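Local coordinates for protein first ORF in transposon ISC1904 (Sulfolobus solfataricus, PDB 3ILX) that probably binds DNA and exchanges its strands during transposon movement, this chain being its resolvase-type, serine-recombinase-like domain, at residues A[84-87]-A[88-92]; A[101-104]-A[105-109]; A[129-132]-A[133-137]. One frame throughout, in Å; residues are numbered along the deposited sequence. Where two conformers were deposited one is given.

Contact 1: A[84-87]-A[88-92]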
loop_
_atom_site.group_PDB
_atom_site.type_symbol
_atom_site.label_atom_id
_atom_site.label_comp_id
_atom_site.label_asym_id
_atom_site.label_seq_id
_atom_site.Cartn_x
_atom_site.Cartn_y
_atom_site.Cartn_z
ATOM N N GLU A 84 -2.650 -7.607 -7.322
ATOM C CA GLU A 84 -2.514 -8.358 -8.557
ATOM C C GLU A 84 -1.855 -9.728 -8.305
ATOM O O GLU A 84 -2.189 -10.736 -8.929
ATOM C CB GLU A 84 -1.649 -7.578 -9.535
ATOM C CG GLU A 84 -2.261 -6.293 -10.095
ATOM C CD GLU A 84 -1.329 -5.647 -11.129
ATOM O OE1 GLU A 84 -0.169 -5.260 -10.792
ATOM O OE2 GLU A 84 -1.743 -5.550 -12.289
ATOM N N GLU A 85 -0.901 -9.752 -7.382
ATOM C CA GLU A 85 -0.237 -10.996 -7.039
ATOM C C GLU A 85 -1.261 -11.918 -6.394
ATOM O O GLU A 85 -1.340 -13.107 -6.735
ATOM C CB GLU A 85 0.953 -10.740 -6.116
ATOM C CG GLU A 85 2.168 -10.087 -6.776
ATOM C CD GLU A 85 2.842 -10.986 -7.771
ATOM O OE1 GLU A 85 2.801 -12.225 -7.613
ATOM O OE2 GLU A 85 3.453 -10.460 -8.721
ATOM N N VAL A 86 -2.072 -11.343 -5.498
ATOM C CA VAL A 86 -3.134 -12.083 -4.825
ATOM C C VAL A 86 -4.112 -12.671 -5.832
ATOM O O VAL A 86 -4.449 -13.856 -5.781
ATOM C CB VAL A 86 -3.884 -11.175 -3.813
ATOM C CG1 VAL A 86 -5.096 -11.921 -3.213
ATOM C CG2 VAL A 86 -2.918 -10.755 -2.691
ATOM N N CYS A 87 -4.556 -11.835 -6.768
ATOM C CA CYS A 87 -5.511 -12.292 -7.786
ATOM C C CYS A 87 -4.934 -13.399 -8.654
ATOM O O CYS A 87 -5.630 -14.374 -8.980
ATOM C CB CYS A 87 -5.943 -11.111 -8.641
ATOM S SG CYS A 87 -7.031 -10.042 -7.722
ATOM N N LYS A 88 -3.661 -13.255 -9.023
ATOM C CA LYS A 88 -2.998 -14.234 -9.882
ATOM C C LYS A 88 -3.022 -15.603 -9.186
ATOM O O LYS A 88 -3.405 -16.605 -9.780
ATOM C CB LYS A 88 -1.585 -13.769 -10.239
ATOM C CG LYS A 88 -0.810 -14.703 -11.187
ATOM C CD LYS A 88 0.491 -14.038 -11.723
ATOM C CE LYS A 88 1.509 -13.782 -10.604
ATOM N NZ LYS A 88 2.565 -12.759 -10.953
ATOM N N ALA A 89 -2.666 -15.646 -7.911
ATOM C CA ALA A 89 -2.689 -16.900 -7.164
ATOM C C ALA A 89 -4.114 -17.444 -6.949
ATOM O O ALA A 89 -4.280 -18.616 -6.647
ATOM C CB ALA A 89 -1.971 -16.730 -5.805
ATOM N N HIS A 90 -5.131 -16.599 -7.088
ATOM C CA HIS A 90 -6.512 -17.049 -6.835
ATOM C C HIS A 90 -7.426 -17.033 -8.053
ATOM O O HIS A 90 -8.651 -16.859 -7.922
ATOM C CB HIS A 90 -7.134 -16.245 -5.704
ATOM C CG HIS A 90 -6.613 -16.624 -4.367
ATOM N ND1 HIS A 90 -7.145 -17.660 -3.636
ATOM C CD2 HIS A 90 -5.585 -16.133 -3.640
ATOM C CE1 HIS A 90 -6.479 -17.783 -2.504
ATOM N NE2 HIS A 90 -5.527 -16.866 -2.480
ATOM N N ASN A 91 -6.810 -17.200 -9.227
ATOM C CA ASN A 91 -7.514 -17.403 -10.485
ATOM C C ASN A 91 -8.453 -16.259 -10.798
ATOM O O ASN A 91 -9.518 -16.431 -11.386
ATOM C CB ASN A 91 -8.221 -18.769 -10.488
ATOM C CG ASN A 91 -7.248 -19.909 -10.289
ATOM O OD1 ASN A 91 -6.193 -19.949 -10.929
ATOM N ND2 ASN A 91 -7.570 -20.825 -9.374
ATOM N N CYS A 92 -7.982 -15.075 -10.435
ATOM C CA CYS A 92 -8.740 -13.866 -10.546
ATOM C C CYS A 92 -7.917 -12.840 -11.334
ATOM O O CYS A 92 -6.701 -12.756 -11.193
ATOM C CB CYS A 92 -9.019 -13.344 -9.124
ATOM S SG CYS A 92 -10.181 -12.012 -9.102
#

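Contact 2: A[101-104]-A[105-109]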
loop_
_atom_site.group_PDB
_atom_site.type_symbol
_atom_site.label_atom_id
_atom_site.label_comp_id
_atom_site.label_asym_id
_atom_site.label_seq_id
_atom_site.Cartn_x
_atom_site.Cartn_y
_atom_site.Cartn_z
ATOM N N ASP A 101 -5.051 6.539 -13.866
ATOM C CA ASP A 101 -5.996 7.110 -12.917
ATOM C C ASP A 101 -6.532 8.474 -13.336
ATOM O O ASP A 101 -5.799 9.313 -13.829
ATOM C CB ASP A 101 -5.310 7.245 -11.563
ATOM C CG ASP A 101 -5.029 5.908 -10.933
ATOM O OD1 ASP A 101 -5.827 4.973 -11.153
ATOM O OD2 ASP A 101 -4.021 5.794 -10.198
ATOM N N LYS A 102 -7.821 8.677 -13.107
ATOM C CA LYS A 102 -8.462 9.949 -13.375
ATOM C C LYS A 102 -8.967 10.571 -12.066
ATOM O O LYS A 102 -10.040 11.140 -12.007
ATOM C CB LYS A 102 -9.591 9.755 -14.416
ATOM C CG LYS A 102 -9.084 9.588 -15.842
ATOM C CD LYS A 102 -8.159 10.777 -16.230
ATOM C CE LYS A 102 -7.721 10.761 -17.693
ATOM N NZ LYS A 102 -6.796 9.617 -17.987
ATOM N N THR A 103 -8.188 10.404 -11.007
ATOM C CA THR A 103 -8.474 10.950 -9.673
ATOM C C THR A 103 -8.813 12.443 -9.653
ATOM O O THR A 103 -8.063 13.241 -10.217
ATOM C CB THR A 103 -7.237 10.774 -8.834
ATOM O OG1 THR A 103 -6.608 9.544 -9.220
ATOM C CG2 THR A 103 -7.564 10.724 -7.343
ATOM N N PRO A 104 -9.923 12.843 -8.981
ATOM C CA PRO A 104 -10.167 14.278 -8.753
ATOM C C PRO A 104 -9.068 14.922 -7.907
ATOM O O PRO A 104 -8.474 14.273 -7.028
ATOM C CB PRO A 104 -11.482 14.292 -7.963
ATOM C CG PRO A 104 -12.130 12.981 -8.288
ATOM C CD PRO A 104 -10.980 12.028 -8.353
ATOM N N GLU A 105 -8.832 16.203 -8.156
ATOM C CA GLU A 105 -7.793 16.938 -7.479
ATOM C C GLU A 105 -7.983 16.858 -5.972
ATOM O O GLU A 105 -7.028 16.590 -5.245
ATOM C CB GLU A 105 -7.790 18.398 -7.934
ATOM C CG GLU A 105 -6.860 19.268 -7.092
ATOM C CD GLU A 105 -6.556 20.595 -7.734
ATOM O OE1 GLU A 105 -6.972 20.819 -8.885
ATOM O OE2 GLU A 105 -5.875 21.411 -7.093
ATOM N N GLU A 106 -9.206 17.101 -5.521
ATOM C CA GLU A 106 -9.546 17.091 -4.094
ATOM C C GLU A 106 -9.156 15.770 -3.434
ATOM O O GLU A 106 -8.765 15.758 -2.270
ATOM C CB GLU A 106 -11.055 17.340 -3.911
ATOM C CG GLU A 106 -11.541 17.347 -2.454
ATOM C CD GLU A 106 -13.075 17.302 -2.308
ATOM O OE1 GLU A 106 -13.809 17.658 -3.264
ATOM O OE2 GLU A 106 -13.546 16.901 -1.219
ATOM N N GLU A 107 -9.283 14.671 -4.178
ATOM C CA GLU A 107 -9.040 13.344 -3.627
ATOM C C GLU A 107 -7.530 13.184 -3.386
ATOM O O GLU A 107 -7.102 12.753 -2.302
ATOM C CB GLU A 107 -9.594 12.220 -4.528
ATOM C CG GLU A 107 -9.153 10.811 -4.028
ATOM C CD GLU A 107 -9.762 9.629 -4.790
ATOM O OE1 GLU A 107 -10.597 9.849 -5.686
ATOM O OE2 GLU A 107 -9.394 8.464 -4.479
ATOM N N LEU A 108 -6.732 13.581 -4.368
ATOM C CA LEU A 108 -5.287 13.462 -4.232
ATOM C C LEU A 108 -4.731 14.308 -3.090
ATOM O O LEU A 108 -3.806 13.855 -2.399
ATOM C CB LEU A 108 -4.586 13.883 -5.488
ATOM C CG LEU A 108 -4.717 13.042 -6.745
ATOM C CD1 LEU A 108 -4.280 13.894 -7.906
ATOM C CD2 LEU A 108 -3.852 11.774 -6.632
ATOM N N VAL A 109 -5.280 15.520 -2.930
ATOM C CA VAL A 109 -4.821 16.472 -1.922
ATOM C C VAL A 109 -5.179 15.931 -0.543
ATOM O O VAL A 109 -4.399 16.018 0.415
ATOM C CB VAL A 109 -5.452 17.876 -2.164
ATOM C CG1 VAL A 109 -5.259 18.813 -0.997
ATOM C CG2 VAL A 109 -4.891 18.522 -3.471
#

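Contact 3: A[129-132]-A[133-137]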
loop_
_atom_site.group_PDB
_atom_site.type_symbol
_atom_site.label_atom_id
_atom_site.label_comp_id
_atom_site.label_asym_id
_atom_site.label_seq_id
_atom_site.Cartn_x
_atom_site.Cartn_y
_atom_site.Cartn_z
ATOM N N GLN A 129 14.112 16.960 13.086
ATOM C CA GLN A 129 13.948 18.349 12.656
ATOM C C GLN A 129 13.196 18.478 11.302
ATOM O O GLN A 129 12.837 19.581 10.875
ATOM C CB GLN A 129 15.303 19.091 12.690
ATOM C CG GLN A 129 15.627 19.646 14.122
ATOM C CD GLN A 129 16.984 20.392 14.258
ATOM O OE1 GLN A 129 17.669 20.703 13.264
ATOM N NE2 GLN A 129 17.360 20.690 15.502
ATOM N N LYS A 130 12.891 17.360 10.653
ATOM C CA LYS A 130 12.038 17.436 9.468
ATOM C C LYS A 130 10.560 17.604 9.809
ATOM O O LYS A 130 9.764 17.899 8.939
ATOM C CB LYS A 130 12.245 16.212 8.569
ATOM C CG LYS A 130 13.703 16.028 8.140
ATOM C CD LYS A 130 14.063 16.879 6.915
ATOM C CE LYS A 130 15.569 16.682 6.595
ATOM N NZ LYS A 130 16.010 17.651 5.597
ATOM N N TYR A 131 10.187 17.387 11.070
ATOM C CA TYR A 131 8.793 17.520 11.448
ATOM C C TYR A 131 8.217 18.870 10.998
ATOM O O TYR A 131 7.123 18.922 10.497
ATOM C CB TYR A 131 8.647 17.416 12.950
ATOM C CG TYR A 131 7.305 17.864 13.449
ATOM C CD1 TYR A 131 6.241 16.964 13.513
ATOM C CD2 TYR A 131 7.109 19.154 13.906
ATOM C CE1 TYR A 131 5.022 17.342 13.975
ATOM C CE2 TYR A 131 5.874 19.561 14.401
ATOM C CZ TYR A 131 4.831 18.637 14.425
ATOM O OH TYR A 131 3.602 19.005 14.912
ATOM N N GLU A 132 8.965 19.952 11.184
ATOM C CA GLU A 132 8.440 21.274 10.924
ATOM C C GLU A 132 8.204 21.474 9.425
ATOM O O GLU A 132 7.230 22.099 9.051
ATOM C CB GLU A 132 9.339 22.362 11.527
ATOM C CG GLU A 132 9.081 22.635 13.035
ATOM C CD GLU A 132 7.698 23.217 13.292
ATOM O OE1 GLU A 132 7.096 23.749 12.340
ATOM O OE2 GLU A 132 7.192 23.143 14.432
ATOM N N LYS A 133 9.040 20.877 8.588
ATOM C CA LYS A 133 8.837 20.975 7.131
ATOM C C LYS A 133 7.572 20.241 6.703
ATOM O O LYS A 133 6.819 20.736 5.825
ATOM C CB LYS A 133 10.041 20.427 6.360
ATOM C CG LYS A 133 11.299 21.236 6.607
ATOM C CD LYS A 133 12.518 20.622 5.985
ATOM C CE LYS A 133 13.764 21.450 6.308
ATOM N NZ LYS A 133 14.814 21.166 5.288
ATOM N N VAL A 134 7.364 19.070 7.316
ATOM C CA VAL A 134 6.232 18.207 6.976
ATOM C C VAL A 134 4.889 18.844 7.407
ATOM O O VAL A 134 3.936 18.858 6.627
ATOM C CB VAL A 134 6.420 16.747 7.522
ATOM C CG1 VAL A 134 5.216 15.898 7.178
ATOM C CG2 VAL A 134 7.673 16.118 6.903
ATOM N N LYS A 135 4.855 19.420 8.617
ATOM C CA LYS A 135 3.717 20.188 9.100
ATOM C C LYS A 135 3.398 21.374 8.155
ATOM O O LYS A 135 2.258 21.578 7.732
ATOM C CB LYS A 135 4.046 20.686 10.492
ATOM C CG LYS A 135 2.883 21.266 11.248
ATOM C CD LYS A 135 3.404 22.165 12.348
ATOM C CE LYS A 135 2.529 23.385 12.554
ATOM N NZ LYS A 135 3.073 24.146 13.726
ATOM N N LYS A 136 4.429 22.135 7.817
ATOM C CA LYS A 136 4.314 23.250 6.911
ATOM C C LYS A 136 3.740 22.822 5.542
ATOM O O LYS A 136 2.929 23.552 4.946
ATOM C CB LYS A 136 5.697 23.894 6.800
ATOM C CG LYS A 136 6.012 24.548 5.494
ATOM C CD LYS A 136 5.910 26.030 5.616
ATOM C CE LYS A 136 5.634 26.610 4.263
ATOM N NZ LYS A 136 5.093 27.968 4.485
ATOM N N CYS A 137 4.149 21.654 5.046
ATOM C CA CYS A 137 3.611 21.115 3.783
ATOM C C CYS A 137 2.130 20.767 3.894
ATOM O O CYS A 137 1.347 21.117 3.016
ATOM C CB CYS A 137 4.371 19.870 3.323
ATOM S SG CYS A 137 6.092 20.147 2.889
HETATM O O HOH W 1 16.301 20.232 7.625
#

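Contact 1: A[84-87]-A[88-92]
Helix 80-89 ends between Glu84 and Cys92: Lys88 N bonds to Glu84 O and Ala89 N to Glu85 O in ordinary i+4 fashion, then Cys92 N turns back five residues to Cys87 O at 2.9 Å. Cys87 O also accepts from His90 N at 3.0 Å, and the two N-H groups reach it from opposite faces of its carbonyl plane. The bond from Cys92 closes over Asn91, whose phi of 58° puts it in the left-handed region that asparagine tolerates well; it is a 6→1 bond like that of a Schellman motif. The reversal brings the side chains of Cys87 and Cys92 together, with CB 3.8 Å from CB, while the sulfurs SG and SG stay 4.0 Å apart, unbonded. These small apolar thiols suit the inner face, since Cys87 packs on Ile59 and Ile94 and Cys92 on Val64 and Val67. The turn thus delivers the chain from helix into strand 93-96, the outermost strand, on its side, of this chain's parallel sheet in the α/β fold. On the side turned to the second subunit Glu85 and Lys88 run side by side. A bend at chi2 (-68°) swings the carboxylate over to Lys88, whose NZ lies 3.3 Å from OE2 and 3.4 Å from OE1, a weak salt bridge; Arg57 of the second subunit is the stronger partner of OE2. His90 sets its ring edge against Val86 O, which lies in the ring plane 3.3 Å from CD2. Its ND1 bonds to Asn62 and its NE2 to NE2 of His90 of the second subunit.

Contact 2: A[101-104]-A[105-109]
Two backbone hydrogen bonds converge on Pro104 O, contributed by Glu107 N at 3.0 Å from above the carbonyl plane and by Leu108 N at 3.3 Å, nearly along the C=O axis. Proline suits this N-cap position, where a first turn asks for its carbonyl oxygen but not for an N-H. Van der Waals contacts centre on the methyl of Thr103: CG2 sits 3.5 Å from Glu107 CD and 3.7 Å from Leu108 CG, with the threonine and glutamate side chains crossing at about a right angle. Pro104 CD adds a contact with Glu107 OE1 at 3.5 Å. Placing CG2 of Thr103 opposite its backbone N leaves OG1 beside that N, where it hydrogen-bonds to Asp73. Among the charged groups, Glu107 reaches out fully extended (chi2 175°), OE2 pairing with Arg10 and OE1 with Arg74. Substituting an alanine at Glu107 is likely to leave both arginines without their carboxylate and the Thr103 methyl less covered. Glu105 OE2 instead bonds to Ser128 of the second subunit. This is the N-terminal start of the long helix 105-125, set beside Arg10 and Ser12, in the segment that probably corresponds to the nucleophile region of serine recombinases.

Contact 3: A[129-132]-A[133-137]
Lys130 O is held by two backbone amides of the following turn, firmly by Val134 N at 3.1 Å and weakly by Lys133 N. Beyond it Lys135 N bonds to Tyr131 O at 3.0 Å and Lys136 N to Glu132 O, which sets up the regular i+4 ladder at the start of helix 131-142. The side chains sort by face. On one, Lys130 and Lys133 pass each other with CD 4.2 Å from CD, and their ammonium nitrogens, NZ to NZ, come within 3.7 Å. A water shares its oxygen between them, 2.9 Å from Lys133 NZ and more weakly bound to Lys130 NZ. The pair meets the C-terminus of the second subunit: Lys133 NZ bonds to a terminal carboxylate oxygen of Asn143 and to the backbone carbonyl of Glu140, both of that subunit, and Lys130 makes a long, weak ion pair with the same carboxylate. Long, flexible lysines suit this gathering of oxygens, which would be expected to ease the closeness of two positive charges. On another face Lys135 runs alongside Glu132 and slants across the end of Tyr131, its CD 4.1 Å from Tyr131 OH and 4.0 Å from Glu132 OE1. Glu132, bent at chi2 (-65°), brings OE2 to the edge of the Tyr131 ring, in its plane; Lys135 NZ stays 4.3 Å from OE1, beyond salt-bridge distance. Cys137 forms an interchain disulfide with Cys137 of the second subunit. Val134, branched and apolar, packs helix 131-142 inward onto Ser120 and Leu123 of helix 105-125 and onto Leu112 of the second subunit.

How the contacts relate
All three contacts are local, lie in one resolvase-type domain and reach the second subunit. Contacts 1 and 2 are partly buried and close or open a helix: contact 1 ends helix 80-89 beside the sheet, contact 2 begins helix 105-125, on opposite sides of the chain's centre with centres about 27 Å apart. Contact 3 is on the surface, far from contact 1 (centres about 39 Å apart), in helix 131-142, which follows helix 105-125. The chemistry shifts accordingly: cysteines packed on aliphatics and a histidine at the dimer interface in contact 1, a carboxylate among arginines in contact 2, and lysines with water, chain-end oxygens and an interchain disulfide in contact 3.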